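CaaX farnesyltransferase beta subunit Ram1 (Aspergillus fumigatus, PDB 4L9P) probably serves as the peptide-binding subunit of a zinc-dependent heterodimer that transfers a farnesyl group from farnesyl diphosphate to a cysteine near the C-terminus of target proteins. Local coordinates at residues K225-W228 against K229-G232; C256-V259 against V260-L263. All blocks are in the same frame, centred on the assembly; numbering follows the deposited sequence.

Interaction 1: K225-W228 against K229-G232; sequences KAMW and KWLG
The sulfur of M227 lies at the rim of the W230 indole, one helical turn away, in a Met-aromatic contact made at the ring edge. SD is 3.7 Å from CZ3 of W230, and the direction from the six-membered ring centroid to the sulfur is 81° off the ring normal. CG of M227 stands trans to its backbone N (chi1 -180°), a bend at chi2 brings SD to the indole edge, and chi3 turns the CE methyl away from the ring. The same methionine uses CG to touch CD1 of L231 at 3.9 Å. Helix 224-234 keeps regular i to i+4 bonding; the one from L231 N to M227 O measures 2.8 Å and is nearly straight at 169°. On another side of the helix, CG of K229 passes 4.0 Å from CE3 of W228, whose NE1 is hydrogen-bonded to A269 O and whose ring meets F517 edge-to-face. K225 and K229 bring their aliphatic chains near each other, CE to CE 4.3 Å, while K225 NZ and K229 NZ stay 5.4 Å apart. The helix is thus amphipathic: sulfur-ring attraction links M227 to W230 within it, M227 and L231 pack on helix 251-263 and W230 on helix 200-213, while on the more exposed flank a weak hydrogen bond from K225 NZ to D518 O would probably offset part of the lysines' mild repulsion.

Interaction 2: C256-V259 against V260-L263; sequences CAMV and VHAL
With CG trans to the carbonyl carbon (chi1 -68°) and two further bends of the same sign, the chain of M258 curls back until its methyl reaches the ring of H261 obliquely; CG of H261 is itself turned trans to the backbone N (chi1 -173°). The CE methyl is 4.0 Å from CG of H261 and lies off-centre, 28° from the ring normal, in a CH-pi contact. The sulfur follows at a slant, SD being 5.0 Å from the ring centroid. At the other end of the imidazole, NE2 is hydrogen-bonded to P267 O, which ties the ring to the chain just beyond the helix and should limit its rotation; F284 also meets the ring. These residues belong to helix 251-263 of the alpha-alpha toroid, the helical barrel of prenyltransferase beta subunits, and C256 touches the bound farnesyl analogue FII. Four successive i to i+4 bonds run through the helix, the straightest from V260 N to C256 O at 3.1 Å. V259 and L263 lie alongside each other one turn apart, CG1 of the valine reaching CD1 of the leucine at 3.8 Å, and both abut helix 200-213, V259 on Y204 and L263 on L208. V260 sends CG2 back over its own helix, 3.3 Å from C256 O, the same carbonyl oxygen that accepts its backbone N-H.

Interactions 1 and 2 sit on consecutive helices of the toroid, 224-234 and 251-263, with centres about 11 Å apart, and they touch directly through apolar side chains. V260 CG1 meets two residues of interaction 1, M227 CG at 3.9 Å and L231 CD1 at 4.0 Å, while L231 CD2 packs on A257 CB at 4.0 Å. F284 lies against W228 and L231 of the first helix and H261 of the second. Relative to the ligand the helices form successive layers: the side chain of C256 is about 4 Å from FII, whereas that of W230 is about 12 Å away, placing interaction 1 behind the pocket-lining helix.

Interaction 1: K225-W228 against K229-G232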
ATOM      1  N   LYS B 225     -25.267  -7.260  11.073  1.00 12.71           N
ATOM      2  CA  LYS B 225     -26.011  -7.733   9.914  1.00 13.95           C
ATOM      3  C   LYS B 225     -25.998  -6.698   8.784  1.00 12.01           C
ATOM      4  O   LYS B 225     -25.807  -7.045   7.606  1.00 12.07           O
ATOM      5  CB  LYS B 225     -27.465  -8.098  10.288  1.00 16.95           C
ATOM      6  CG  LYS B 225     -28.157  -8.611   9.083  1.00 19.84           C
ATOM      7  CD  LYS B 225     -29.443  -9.263   9.425  1.00 21.93           C
ATOM      8  CE  LYS B 225     -29.577 -10.464   8.607  1.00 21.89           C
ATOM      9  NZ  LYS B 225     -30.796 -11.124   9.011  1.00 21.02           N
ATOM     10  N   ALA B 226     -26.168  -5.410   9.128  1.00 10.37           N
ATOM     11  CA  ALA B 226     -26.204  -4.410   8.079  1.00  9.78           C
ATOM     12  C   ALA B 226     -24.788  -4.257   7.490  1.00  8.65           C
ATOM     13  O   ALA B 226     -24.636  -4.045   6.277  1.00  9.46           O
ATOM     14  CB  ALA B 226     -26.718  -3.097   8.638  1.00 10.48           C
ATOM     15  N   MET B 227     -23.754  -4.383   8.321  1.00  8.37           N
ATOM     16  CA  MET B 227     -22.389  -4.374   7.772  1.00  7.73           C
ATOM     17  C   MET B 227     -22.161  -5.487   6.753  1.00  7.09           C
ATOM     18  O   MET B 227     -21.518  -5.259   5.703  1.00  6.87           O
ATOM     19  CB  MET B 227     -21.365  -4.561   8.909  1.00  8.27           C
ATOM     20  CG  MET B 227     -19.886  -4.561   8.456  1.00  8.47           C
ATOM     21  SD  MET B 227     -19.296  -2.888   8.000  1.00  8.58           S
ATOM     22  CE  MET B 227     -19.104  -2.152   9.613  1.00  9.76           C
ATOM     23  N   TRP B 228     -22.629  -6.699   7.064  1.00  7.03           N
ATOM     24  CA  TRP B 228     -22.525  -7.824   6.141  1.00  6.86           C
ATOM     25  C   TRP B 228     -23.286  -7.578   4.824  1.00  7.40           C
ATOM     26  O   TRP B 228     -22.742  -7.843   3.731  1.00  7.62           O
ATOM     27  CB  TRP B 228     -23.101  -9.037   6.864  1.00  7.72           C
ATOM     28  CG  TRP B 228     -23.168 -10.322   6.096  1.00  7.78           C
ATOM     29  CD1 TRP B 228     -22.136 -11.122   5.676  1.00  7.62           C
ATOM     30  CD2 TRP B 228     -24.373 -11.000   5.761  1.00  6.82           C
ATOM     31  NE1 TRP B 228     -22.627 -12.273   5.069  1.00  8.92           N
ATOM     32  CE2 TRP B 228     -24.010 -12.217   5.107  1.00  8.11           C
ATOM     33  CE3 TRP B 228     -25.722 -10.680   5.939  1.00  8.16           C
ATOM     34  CZ2 TRP B 228     -24.984 -13.173   4.656  1.00  9.21           C
ATOM     35  CZ3 TRP B 228     -26.696 -11.606   5.492  1.00  9.42           C
ATOM     36  CH2 TRP B 228     -26.317 -12.847   4.867  1.00  9.54           C
ATOM     37  N   LYS B 229     -24.507  -7.048   4.913  1.00  8.30           N
ATOM     38  CA  LYS B 229     -25.235  -6.762   3.685  1.00  8.56           C
ATOM     39  C   LYS B 229     -24.515  -5.722   2.815  1.00  7.85           C
ATOM     40  O   LYS B 229     -24.430  -5.882   1.597  1.00  8.73           O
ATOM     41  CB  LYS B 229     -26.663  -6.274   4.008  1.00  9.86           C
ATOM     42  CG  LYS B 229     -27.535  -7.413   4.572  1.00 13.17           C
ATOM     43  CD  LYS B 229     -28.933  -6.937   4.834  1.00 18.41           C
ATOM     44  CE  LYS B 229     -29.842  -8.091   5.075  1.00 23.45           C
ATOM     45  NZ  LYS B 229     -31.194  -7.488   5.019  1.00 27.08           N
ATOM     46  N   TRP B 230     -23.994  -4.669   3.457  1.00  7.30           N
ATOM     47  CA  TRP B 230     -23.340  -3.602   2.722  1.00  6.69           C
ATOM     48  C   TRP B 230     -22.036  -4.136   2.131  1.00  6.57           C
ATOM     49  O   TRP B 230     -21.757  -3.914   0.933  1.00  6.97           O
ATOM     50  CB  TRP B 230     -23.104  -2.381   3.631  1.00  7.17           C
ATOM     51  CG  TRP B 230     -22.120  -1.431   3.020  1.00  6.73           C
ATOM     52  CD1 TRP B 230     -22.308  -0.622   1.905  1.00  7.57           C
ATOM     53  CD2 TRP B 230     -20.761  -1.197   3.460  1.00  6.27           C
ATOM     54  NE1 TRP B 230     -21.136   0.030   1.622  1.00  7.89           N
ATOM     55  CE2 TRP B 230     -20.190  -0.261   2.567  1.00  6.29           C
ATOM     56  CE3 TRP B 230     -20.012  -1.663   4.556  1.00  7.17           C
ATOM     57  CZ2 TRP B 230     -18.884   0.194   2.697  1.00  6.89           C
ATOM     58  CZ3 TRP B 230     -18.736  -1.247   4.715  1.00  6.46           C
ATOM     59  CH2 TRP B 230     -18.179  -0.284   3.791  1.00  6.94           C
ATOM     60  N   LEU B 231     -21.210  -4.826   2.925  1.00  7.14           N
ATOM     61  CA  LEU B 231     -19.941  -5.339   2.349  1.00  6.28           C
ATOM     62  C   LEU B 231     -20.229  -6.276   1.177  1.00  6.62           C
ATOM     63  O   LEU B 231     -19.485  -6.335   0.211  1.00  6.95           O
ATOM     64  CB  LEU B 231     -19.137  -6.100   3.395  1.00  6.91           C
ATOM     65  CG  LEU B 231     -18.435  -5.230   4.420  1.00  8.15           C
ATOM     66  CD1 LEU B 231     -17.839  -6.156   5.500  1.00 10.05           C
ATOM     67  CD2 LEU B 231     -17.365  -4.361   3.770  1.00  8.51           C
ATOM     68  N   GLY B 232     -21.319  -7.048   1.263  1.00  6.26           N
ATOM     69  CA  GLY B 232     -21.660  -7.929   0.149  1.00  6.94           C
ATOM     70  C   GLY B 232     -21.925  -7.178  -1.166  1.00  7.40           C
ATOM     71  O   GLY B 232     -21.713  -7.730  -2.245  1.00  9.75           O
TER

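Interaction 2: C256-V259 against V260-L263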
ATOM      1  N   CYS B 256      -9.255  -4.150   3.460  1.00  4.48           N
ATOM      2  CA  CYS B 256     -10.085  -3.540   4.498  1.00  5.26           C
ATOM      3  C   CYS B 256     -11.408  -4.288   4.695  1.00  4.31           C
ATOM      4  O   CYS B 256     -11.825  -4.479   5.848  1.00  5.42           O
ATOM      5  CB  CYS B 256     -10.400  -2.091   4.146  1.00  5.52           C
ATOM      6  SG  CYS B 256      -8.952  -0.970   4.189  1.00  6.41           S
ATOM      7  N   ALA B 257     -12.043  -4.726   3.593  1.00  4.80           N
ATOM      8  CA  ALA B 257     -13.286  -5.466   3.738  1.00  4.96           C
ATOM      9  C   ALA B 257     -13.050  -6.759   4.504  1.00  5.68           C
ATOM     10  O   ALA B 257     -13.865  -7.146   5.373  1.00  6.57           O
ATOM     11  CB  ALA B 257     -13.877  -5.780   2.352  1.00  6.17           C
ATOM     12  N   MET B 258     -11.975  -7.473   4.163  1.00  4.91           N
ATOM     13  CA  MET B 258     -11.766  -8.770   4.819  1.00  6.00           C
ATOM     14  C   MET B 258     -11.311  -8.668   6.260  1.00  5.17           C
ATOM     15  O   MET B 258     -11.649  -9.548   7.061  1.00  6.37           O
ATOM     16  CB  MET B 258     -10.826  -9.636   4.004  1.00  8.78           C
ATOM     17  CG  MET B 258     -11.478 -10.068   2.677  1.00  9.99           C
ATOM     18  SD  MET B 258     -13.187 -10.841   2.811  1.00 13.41           S
ATOM     19  CE  MET B 258     -12.919 -12.123   3.998  1.00 15.64           C
ATOM     20  N   VAL B 259     -10.614  -7.607   6.620  1.00  4.69           N
ATOM     21  CA  VAL B 259     -10.299  -7.397   8.044  1.00  4.62           C
ATOM     22  C   VAL B 259     -11.567  -7.104   8.803  1.00  5.05           C
ATOM     23  O   VAL B 259     -11.756  -7.652   9.908  1.00  6.08           O
ATOM     24  CB  VAL B 259      -9.305  -6.234   8.197  1.00  5.02           C
ATOM     25  CG1 VAL B 259      -9.307  -5.723   9.647  1.00  6.01           C
ATOM     26  CG2 VAL B 259      -7.911  -6.713   7.795  1.00  5.60           C
ATOM     27  N   VAL B 260     -12.446  -6.228   8.294  1.00  5.92           N
ATOM     28  CA  VAL B 260     -13.736  -5.998   8.984  1.00  5.38           C
ATOM     29  C   VAL B 260     -14.534  -7.306   9.099  1.00  6.94           C
ATOM     30  O   VAL B 260     -15.087  -7.625  10.167  1.00  7.30           O
ATOM     31  CB  VAL B 260     -14.549  -4.970   8.248  1.00  5.93           C
ATOM     32  CG1 VAL B 260     -16.011  -4.852   8.772  1.00  8.07           C
ATOM     33  CG2 VAL B 260     -13.828  -3.581   8.362  1.00  6.78           C
ATOM     34  N   HIS B 261     -14.555  -8.057   7.995  1.00  5.86           N
ATOM     35  CA  HIS B 261     -15.306  -9.325   7.979  1.00  6.92           C
ATOM     36  C   HIS B 261     -14.776 -10.262   9.059  1.00  7.55           C
ATOM     37  O   HIS B 261     -15.566 -10.883   9.803  1.00  8.22           O
ATOM     38  CB  HIS B 261     -15.154  -9.904   6.576  1.00  6.45           C
ATOM     39  CG  HIS B 261     -15.994 -11.114   6.318  1.00  7.72           C
ATOM     40  ND1 HIS B 261     -15.736 -12.347   6.892  1.00  9.70           N
ATOM     41  CD2 HIS B 261     -17.131 -11.253   5.581  1.00  8.14           C
ATOM     42  CE1 HIS B 261     -16.677 -13.205   6.486  1.00  9.38           C
ATOM     43  NE2 HIS B 261     -17.536 -12.562   5.695  1.00  8.44           N
ATOM     44  N   ALA B 262     -13.455 -10.411   9.136  1.00  6.54           N
ATOM     45  CA  ALA B 262     -12.844 -11.334  10.094  1.00  5.91           C
ATOM     46  C   ALA B 262     -13.041 -10.873  11.533  1.00  5.58           C
ATOM     47  O   ALA B 262     -13.421 -11.668  12.404  1.00  7.36           O
ATOM     48  CB  ALA B 262     -11.334 -11.459   9.845  1.00  7.23           C
ATOM     49  N   LEU B 263     -12.767  -9.594  11.822  1.00  5.92           N
ATOM     50  CA  LEU B 263     -12.836  -9.193  13.227  1.00  5.55           C
ATOM     51  C   LEU B 263     -14.287  -9.202  13.772  1.00  6.74           C
ATOM     52  O   LEU B 263     -14.466  -9.337  14.972  1.00  8.20           O
ATOM     53  CB  LEU B 263     -12.228  -7.794  13.431  1.00  6.74           C
ATOM     54  CG  LEU B 263     -10.725  -7.796  13.229  1.00  6.89           C
ATOM     55  CD1 LEU B 263     -10.208  -6.307  13.313  1.00  7.97           C
ATOM     56  CD2 LEU B 263      -9.996  -8.621  14.287  1.00  8.35           C
TER